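Local coordinates for VAO-type flavoprotein oxidase VAO615 (Myceliophthora thermophila, PDB 6F72) that is a secreted flavoprotein that binds FAD through two covalent links and probably works as an oxidase, although no substrate has been identified, at residues I150-T155 with F286-S291; A195-G200 with Y207-S212; E253-T258 with H263-P268. All blocks are in the same frame, centred on the assembly; numbering follows the deposited sequence.

Interaction 1: residues I150-T155 with F286-S291; sequences IVIKNT and FAVVLS. With FAD (flavin-adenine dinucleotide), chain E.
Ile152 and Val288 meet beside the adenine of FAD. The Ile152 side chain starts at CB, which sits 3.5 Å from the ribose oxygen O2B of FAD. Its CG2 branch lies over a face of the purine, with CG2 3.5 Å from N3A of FAD. The other branch, CG1, stands anti to the carbonyl carbon (chi1 -54°). It carries CD1 past the pyrimidine ring near C2A, where CD1 reaches Val288 CG2 at 3.8 Å. This methyl pair is the closest approach of the two segments, and FAD fills much of the rest. Both segments belong to the FAD-binding PCMH-type domain. Strand 150-153 is the edge of a mixed four-stranded sheet, and strand 288-298 lies in a separate antiparallel sheet. The nucleotide bridges the two. The adenine is read by the backbone of strand 288-298: Val289 N donates to N1A of FAD at 2.8 Å, and N6A of FAD donates to Val289 O at 2.7 Å. Both bonds are nearly straight, and together they fix the rotation of the base. Strand 150-153 takes the sugar, and the loop that follows it takes the diphosphate. Ile152 O accepts from O2B of FAD at 2.8 Å. Two backbone N-H groups grip one phosphate oxygen: Asn154 N lies 2.8 Å and Thr155 N 2.9 Å from O2A of FAD. Asn154 ND2 donates to O2P on the other phosphate.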
# COMPACT_ATOMS: atom_id res chain seq x y z
N ILE A 150 18.71 9.82 1.08
CA ILE A 150 17.41 10.15 1.63
C ILE A 150 16.47 8.96 1.51
O ILE A 150 16.41 8.31 0.47
CB ILE A 150 16.81 11.43 0.98
CG1 ILE A 150 17.53 12.68 1.51
CG2 ILE A 150 15.29 11.52 1.19
CD1 ILE A 150 17.19 13.07 2.95
N VAL A 151 15.77 8.68 2.59
CA VAL A 151 14.68 7.72 2.58
C VAL A 151 13.46 8.50 3.03
O VAL A 151 13.58 9.46 3.79
CB VAL A 151 14.99 6.51 3.50
CG1 VAL A 151 13.76 5.97 4.22
CG2 VAL A 151 15.66 5.41 2.70
N ILE A 152 12.29 8.09 2.55
CA ILE A 152 11.05 8.68 3.02
C ILE A 152 10.17 7.60 3.64
O ILE A 152 9.85 6.60 2.99
CB ILE A 152 10.30 9.45 1.89
CG1 ILE A 152 11.22 10.51 1.24
CG2 ILE A 152 9.04 10.13 2.44
CD1 ILE A 152 10.74 11.05 -0.10
N LYS A 153 9.76 7.81 4.88
CA LYS A 153 8.92 6.83 5.56
C LYS A 153 7.73 7.49 6.21
O LYS A 153 7.87 8.47 6.93
CB LYS A 153 9.70 5.99 6.62
CG LYS A 153 8.86 4.83 7.15
CD LYS A 153 9.36 4.16 8.41
CE LYS A 153 8.86 4.88 9.65
NZ LYS A 153 8.64 3.94 10.79
N ASN A 154 6.56 6.90 5.97
CA ASN A 154 5.32 7.41 6.50
C ASN A 154 4.81 6.46 7.58
O ASN A 154 4.79 6.83 8.76
CB ASN A 154 4.32 7.63 5.36
CG ASN A 154 2.93 8.00 5.85
OD1 ASN A 154 2.76 8.53 6.95
ND2 ASN A 154 1.92 7.72 5.02
N THR A 155 4.41 5.25 7.19
CA THR A 155 3.87 4.22 8.08
C THR A 155 4.79 2.97 8.17
O THR A 155 4.68 2.17 9.11
CB THR A 155 2.47 3.72 7.60
OG1 THR A 155 2.58 3.09 6.32
CG2 THR A 155 1.45 4.85 7.51
N PHE A 286 9.31 11.34 -6.76
CA PHE A 286 9.11 12.64 -7.43
C PHE A 286 9.35 13.87 -6.55
O PHE A 286 9.91 14.85 -7.03
CB PHE A 286 7.72 12.73 -8.08
CG PHE A 286 7.50 11.72 -9.17
CD1 PHE A 286 8.22 11.79 -10.37
CD2 PHE A 286 6.58 10.68 -9.00
CE1 PHE A 286 8.03 10.86 -11.38
CE2 PHE A 286 6.38 9.74 -10.01
CZ PHE A 286 7.11 9.83 -11.20
N ALA A 287 8.92 13.78 -5.29
CA ALA A 287 8.95 14.89 -4.32
C ALA A 287 8.53 14.38 -2.94
O ALA A 287 7.94 13.29 -2.82
CB ALA A 287 8.03 16.03 -4.77
N VAL A 288 8.81 15.18 -1.92
CA VAL A 288 8.35 14.88 -0.57
C VAL A 288 6.99 15.53 -0.38
O VAL A 288 6.87 16.76 -0.47
CB VAL A 288 9.35 15.37 0.51
CG1 VAL A 288 8.94 14.91 1.89
CG2 VAL A 288 10.75 14.87 0.20
N VAL A 289 5.97 14.72 -0.11
CA VAL A 289 4.60 15.22 0.04
C VAL A 289 4.35 15.60 1.49
O VAL A 289 4.59 14.79 2.40
CB VAL A 289 3.56 14.17 -0.43
CG1 VAL A 289 2.16 14.49 0.09
CG2 VAL A 289 3.57 14.04 -1.96
N LEU A 290 3.86 16.83 1.70
CA LEU A 290 3.49 17.33 3.03
C LEU A 290 2.00 17.19 3.32
O LEU A 290 1.59 17.02 4.46
CB LEU A 290 3.93 18.78 3.19
CG LEU A 290 5.42 19.12 3.08
CD1 LEU A 290 5.57 20.63 2.96
CD2 LEU A 290 6.21 18.60 4.27
N SER A 291 1.19 17.28 2.27
CA SER A 291 -0.24 17.07 2.38
C SER A 291 -0.81 16.81 1.01
O SER A 291 -0.15 17.07 -0.01
CB SER A 291 -0.94 18.30 3.01
OG SER A 291 -1.08 19.36 2.08
PA FAD E . 5.24 3.71 3.51
O1A FAD E . 6.02 2.42 3.47
O2A FAD E . 5.56 4.65 4.64
O5B FAD E . 5.43 4.46 2.10
C5B FAD E . 5.38 3.75 0.86
C4B FAD E . 6.16 4.48 -0.23
O4B FAD E . 5.65 5.81 -0.37
C3B FAD E . 7.64 4.63 0.05
O3B FAD E . 8.31 4.52 -1.21
C2B FAD E . 7.80 6.04 0.60
O2B FAD E . 9.08 6.59 0.29
C1B FAD E . 6.69 6.78 -0.12
N9A FAD E . 6.08 7.88 0.67
C8A FAD E . 5.19 7.74 1.67
N7A FAD E . 4.80 8.95 2.15
C5A FAD E . 5.44 9.88 1.43
C6A FAD E . 5.48 11.36 1.42
N6A FAD E . 4.74 12.06 2.30
N1A FAD E . 6.29 11.97 0.51
C2A FAD E . 7.03 11.28 -0.37
N3A FAD E . 7.04 9.92 -0.42
C4A FAD E . 6.28 9.18 0.44
N1 FAD E . -3.17 -0.90 -0.91
C2 FAD E . -4.36 -0.80 -1.56
O2 FAD E . -4.39 -0.24 -2.68
N3 FAD E . -5.50 -1.29 -1.03
C4 FAD E . -5.56 -1.91 0.15
O4 FAD E . -6.65 -2.36 0.60
C4X FAD E . -4.31 -2.05 0.93
N5 FAD E . -4.28 -2.65 2.14
C5X FAD E . -3.12 -2.77 2.85
C6 FAD E . -3.12 -3.40 4.11
C7 FAD E . -1.90 -3.51 4.82
C7M FAD E . -1.92 -4.20 6.18
C8 FAD E . -0.63 -2.96 4.24
C8M FAD E . 0.71 -2.94 4.97
C9 FAD E . -0.66 -2.34 3.00
C9A FAD E . -1.85 -2.23 2.27
N10 FAD E . -1.86 -1.58 1.02
C10 FAD E . -3.08 -1.49 0.31
C1' FAD E . -0.61 -1.09 0.43
C2' FAD E . -0.35 0.39 0.42
O2' FAD E . -1.18 0.97 -0.58
C3' FAD E . 1.12 0.52 0.05
O3' FAD E . 1.95 -0.34 0.86
C4' FAD E . 1.59 1.96 0.18
O4' FAD E . 2.89 2.09 -0.40
C5' FAD E . 1.57 2.44 1.64
O5' FAD E . 2.10 3.74 1.76
P FAD E . 2.46 4.31 3.22
O1P FAD E . 1.30 4.07 4.14
O2P FAD E . 3.01 5.70 2.99
O3P FAD E . 3.68 3.34 3.65

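Interaction 2: residues A195-G200 with Y207-S212. With NAG (2-acetamido-2-deoxy-beta-D-glucopyranose), chain H.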
# COMPACT_ATOMS: atom_id res chain seq x y z
N ALA A 195 -11.18 17.40 1.67
CA ALA A 195 -10.39 17.31 2.89
C ALA A 195 -8.92 17.50 2.54
O ALA A 195 -8.39 16.83 1.65
CB ALA A 195 -10.62 15.97 3.56
N LYS A 196 -8.27 18.45 3.22
CA LYS A 196 -6.83 18.59 3.15
C LYS A 196 -6.25 17.76 4.30
O LYS A 196 -6.66 17.92 5.45
CB LYS A 196 -6.41 20.05 3.25
CG LYS A 196 -4.93 20.29 3.04
CD LYS A 196 -4.60 21.77 3.11
CE LYS A 196 -3.13 21.98 3.42
NZ LYS A 196 -2.80 23.43 3.46
N LEU A 197 -5.33 16.85 3.97
CA LEU A 197 -4.80 15.91 4.96
C LEU A 197 -3.28 15.91 4.97
O LEU A 197 -2.66 15.80 3.92
CB LEU A 197 -5.31 14.49 4.68
CG LEU A 197 -6.81 14.17 4.53
CD1 LEU A 197 -6.98 12.71 4.14
CD2 LEU A 197 -7.61 14.49 5.78
N GLY A 198 -2.70 16.03 6.17
CA GLY A 198 -1.24 15.98 6.32
C GLY A 198 -0.69 14.62 5.90
O GLY A 198 -1.41 13.61 5.93
N ALA A 199 0.59 14.59 5.52
CA ALA A 199 1.24 13.41 4.95
C ALA A 199 1.21 12.13 5.81
O ALA A 199 1.30 11.02 5.27
CB ALA A 199 2.66 13.75 4.54
N GLY A 200 1.07 12.29 7.13
CA GLY A 200 1.03 11.16 8.06
C GLY A 200 -0.36 10.66 8.40
O GLY A 200 -0.50 9.72 9.18
N TYR A 207 -10.94 8.40 7.92
CA TYR A 207 -12.33 7.93 8.07
C TYR A 207 -13.07 8.58 9.22
O TYR A 207 -14.25 8.93 9.06
CB TYR A 207 -12.42 6.41 8.21
CG TYR A 207 -11.87 5.62 7.03
CD1 TYR A 207 -11.77 6.19 5.75
CD2 TYR A 207 -11.47 4.29 7.20
CE1 TYR A 207 -11.26 5.47 4.68
CE2 TYR A 207 -10.95 3.56 6.13
CZ TYR A 207 -10.85 4.15 4.88
OH TYR A 207 -10.35 3.44 3.82
N ALA A 208 -12.40 8.73 10.37
CA ALA A 208 -12.94 9.47 11.51
C ALA A 208 -13.27 10.91 11.12
O ALA A 208 -14.35 11.41 11.45
CB ALA A 208 -11.99 9.42 12.71
N MET A 209 -12.36 11.55 10.38
CA MET A 209 -12.50 12.93 9.94
C MET A 209 -13.63 13.11 8.91
O MET A 209 -14.45 14.03 9.04
CB MET A 209 -11.16 13.45 9.41
CG MET A 209 -11.18 14.91 8.97
SD MET A 209 -11.38 15.06 7.19
CE MET A 209 -11.88 16.78 7.06
N ALA A 210 -13.66 12.24 7.91
CA ALA A 210 -14.72 12.27 6.90
C ALA A 210 -16.09 12.00 7.52
O ALA A 210 -17.04 12.73 7.24
CB ALA A 210 -14.43 11.31 5.75
N ASN A 211 -16.18 10.96 8.36
CA ASN A 211 -17.45 10.60 9.01
C ASN A 211 -18.05 11.77 9.80
O ASN A 211 -19.27 12.00 9.74
CB ASN A 211 -17.32 9.38 9.93
CG ASN A 211 -18.59 9.14 10.73
OD1 ASN A 211 -19.54 8.54 10.23
ND2 ASN A 211 -18.60 9.63 11.97
N SER A 212 -17.21 12.50 10.54
CA SER A 212 -17.66 13.57 11.43
C SER A 212 -18.34 14.72 10.68
O SER A 212 -19.09 15.49 11.28
CB SER A 212 -16.51 14.11 12.28
OG SER A 212 -15.51 14.69 11.47
C1 NAG H . -19.73 9.58 12.87
C2 NAG H . -19.77 9.15 14.35
C3 NAG H . -21.09 9.48 15.06
C4 NAG H . -21.61 10.90 14.76
C5 NAG H . -21.67 11.10 13.24
C6 NAG H . -22.16 12.50 12.88
C7 NAG H . -18.35 7.21 14.95
C8 NAG H . -18.31 5.71 15.02
N2 NAG H . -19.50 7.72 14.49
O3 NAG H . -20.91 9.34 16.48
O4 NAG H . -22.89 11.11 15.39
O5 NAG H . -20.36 10.88 12.71
O6 NAG H . -21.65 12.91 11.60
O7 NAG H . -17.38 7.89 15.29
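Met209 reaches from helix 207-212 to Ala195 and Leu197 on strand 195-198, and these apolar contacts are all that joins the two segments directly. Met209 SD lies 4.1 Å from Leu197 CD2, and Met209 CE lies 3.8 Å from Ala195 CB. The sulfur is also close to the alanine methyl, so Ala195 meets both the sulfur and the end of the methionine. The Met209 chain leaves the helix with CG anti to the backbone N (chi1 -178°) and then bends at chi2 (-98°). The bend brings the sulfur and CE up to Ala195. Ala195 and Leu197 alternate with Lys196, so both present their side chains to the helix while Lys196 points away. Thr179 and Phe181 of the next strand also touch Met209.

No hydrogen bond crosses the contact. Within the helix, Asn211 N donates to Tyr207 O at 2.9 Å. Ser212 OG turns back to donate to Met209 O at 2.7 Å, tilted from the carbonyl plane. At the start of the segment, Tyr207 OH is bonded to Gly220 O.

One bond is covalent. Asn211 ND2 is joined to C1 of N-acetylglucosamine at 1.4 Å, as the first residue of the sequon Asn211-Ser212-Thr213. A weak hydrogen bond runs from the sugar O6 to Asn211 O. Tyr392 and Asn390 lie beside Asn211.

The whole is a strand-turn-helix unit of the FAD-binding PCMH-type domain. Its strand is paired on one edge with strand 288-298 and on the other with strand 179-186. Its turn touches FAD at Ala199, and its helix carries the N-glycosylation site Asn211.

Interaction 3: residues E253-T258 with H263-P268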
# COMPACT_ATOMS: atom_id res chain seq x y z
N GLU A 253 -5.07 18.36 -5.00
CA GLU A 253 -3.81 19.09 -4.83
C GLU A 253 -2.83 18.24 -4.08
O GLU A 253 -3.24 17.44 -3.25
CB GLU A 253 -4.04 20.35 -4.00
CG GLU A 253 -4.90 21.38 -4.72
CD GLU A 253 -5.11 22.65 -3.93
OE1 GLU A 253 -4.13 23.16 -3.33
OE2 GLU A 253 -6.25 23.16 -3.95
N TRP A 254 -1.54 18.42 -4.41
CA TRP A 254 -0.42 17.89 -3.64
C TRP A 254 0.39 19.09 -3.18
O TRP A 254 0.74 19.95 -3.99
CB TRP A 254 0.51 17.03 -4.50
CG TRP A 254 -0.08 15.74 -4.99
CD1 TRP A 254 -0.49 15.46 -6.28
CD2 TRP A 254 -0.31 14.56 -4.22
NE1 TRP A 254 -0.97 14.17 -6.35
CE2 TRP A 254 -0.88 13.60 -5.10
CE3 TRP A 254 -0.11 14.22 -2.87
CZ2 TRP A 254 -1.24 12.31 -4.67
CZ3 TRP A 254 -0.48 12.95 -2.44
CH2 TRP A 254 -1.03 12.01 -3.34
N GLU A 255 0.68 19.13 -1.88
CA GLU A 255 1.63 20.07 -1.33
C GLU A 255 2.93 19.31 -1.07
O GLU A 255 2.91 18.26 -0.45
CB GLU A 255 1.08 20.70 -0.06
CG GLU A 255 2.02 21.70 0.61
CD GLU A 255 1.68 21.96 2.05
OE1 GLU A 255 0.68 21.40 2.56
OE2 GLU A 255 2.42 22.74 2.69
N VAL A 256 4.03 19.84 -1.61
CA VAL A 256 5.30 19.13 -1.69
C VAL A 256 6.51 20.01 -1.40
O VAL A 256 6.42 21.24 -1.46
CB VAL A 256 5.53 18.45 -3.09
CG1 VAL A 256 4.31 17.65 -3.54
CG2 VAL A 256 5.97 19.45 -4.16
N VAL A 257 7.62 19.35 -1.08
CA VAL A 257 8.96 19.90 -1.18
C VAL A 257 9.72 19.07 -2.22
O VAL A 257 9.79 17.84 -2.14
CB VAL A 257 9.73 19.89 0.16
CG1 VAL A 257 11.10 20.53 -0.00
CG2 VAL A 257 8.94 20.62 1.24
N THR A 258 10.29 19.77 -3.19
CA THR A 258 11.08 19.14 -4.24
C THR A 258 12.50 18.94 -3.77
O THR A 258 12.90 19.52 -2.73
CB THR A 258 11.07 20.01 -5.51
OG1 THR A 258 11.54 21.32 -5.17
CG2 THR A 258 9.67 20.13 -6.04
N HIS A 263 9.19 24.57 -1.90
CA HIS A 263 7.91 24.21 -1.31
C HIS A 263 6.84 24.60 -2.33
O HIS A 263 6.63 25.79 -2.59
CB HIS A 263 7.73 24.93 0.04
CG HIS A 263 6.47 24.60 0.78
ND1 HIS A 263 6.09 25.26 1.93
CD2 HIS A 263 5.49 23.69 0.53
CE1 HIS A 263 4.94 24.77 2.36
NE2 HIS A 263 4.56 23.82 1.53
N LEU A 264 6.18 23.60 -2.93
CA LEU A 264 5.23 23.82 -4.03
C LEU A 264 3.88 23.15 -3.83
O LEU A 264 3.75 22.20 -3.03
CB LEU A 264 5.81 23.33 -5.37
CG LEU A 264 7.13 23.87 -5.92
CD1 LEU A 264 7.51 23.08 -7.17
CD2 LEU A 264 7.03 25.36 -6.24
N VAL A 265 2.89 23.66 -4.55
CA VAL A 265 1.59 23.01 -4.67
C VAL A 265 1.42 22.57 -6.14
O VAL A 265 1.67 23.35 -7.06
CB VAL A 265 0.43 23.93 -4.19
CG1 VAL A 265 -0.93 23.29 -4.44
CG2 VAL A 265 0.58 24.24 -2.70
N ALA A 266 1.04 21.30 -6.32
CA ALA A 266 0.78 20.69 -7.62
C ALA A 266 -0.70 20.39 -7.74
O ALA A 266 -1.29 19.75 -6.85
CB ALA A 266 1.62 19.43 -7.82
N THR A 267 -1.28 20.87 -8.83
CA THR A 267 -2.71 20.76 -9.10
C THR A 267 -2.86 20.48 -10.61
O THR A 267 -1.87 20.58 -11.35
CB THR A 267 -3.51 22.05 -8.71
OG1 THR A 267 -3.51 22.98 -9.79
CG2 THR A 267 -2.95 22.74 -7.45
N PRO A 268 -4.07 20.12 -11.08
CA PRO A 268 -4.26 20.01 -12.54
C PRO A 268 -3.96 21.29 -13.34
O PRO A 268 -3.67 21.22 -14.53
CB PRO A 268 -5.75 19.66 -12.68
CG PRO A 268 -6.09 19.00 -11.38
CD PRO A 268 -5.29 19.73 -10.35
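Glu255 and His263 both set CG anti to the backbone N, with chi1 at 179° and -177°. The extended glutamate and the histidine ring therefore come together on one face of the hairpin. His263 NE2 donates to Glu255 OE2 at 2.7 Å. The acceptor uses its anti lone pair and lies close to the ring plane, and carboxylate and ring are only 17° from coplanar. Val256 O and Glu255 CG also sit at the ring edge. The other carboxylate oxygen, Glu255 OE1, is bonded to Ser291 OG. With one bond on each oxygen, the rotation of the carboxylate is restrained, and its charged form is probably favoured.

The two segments make an antiparallel beta hairpin in the FAD-binding PCMH-type domain. Trp254 with Ala266 and Val256 with Leu264 are its hydrogen-bonded pairs. Each is closed by two backbone bonds, such as Ala266 N to Trp254 O at 2.7 Å and Val256 N to Leu264 O at 2.8 Å. On the face opposite Glu255 and His263, Val256 CG2 lies 4.1 Å from Leu264 CB. Next to it, Thr258 CG2 meets Leu264 CD1 at 3.8 Å. The Trp254 indole leads away from the partner strand, and its NE1 bonds Ser279 OG beside helix 272-278. Near the open end of the hairpin, Glu253 CG lies alongside Thr267 CG2 at 3.6 Å. Glu253 OE1 touches Val265 CG1, while Glu253 OE2 is bonded to Tyr185 OH.

In the fold
Strand 288-298 ties the three together. It supplies one side of interaction 1 and pairs with strand 193-198 of interaction 2 and strand 251-257 of interaction 3. Leu290 and Ser291 both face Glu255 in a classic beta bulge, and Leu290 O also bonds Ala199 N. Interaction 1 is fully buried and joins two sheets, mostly through the cofactor. Interaction 2 packs a helix on the sheet, with apolar contacts inside and a glycan at its outer end. Interaction 3 is partly buried. It pairs neighbouring strands of one sheet through backbone bonds, with charged and polar side chains where it reaches the surface.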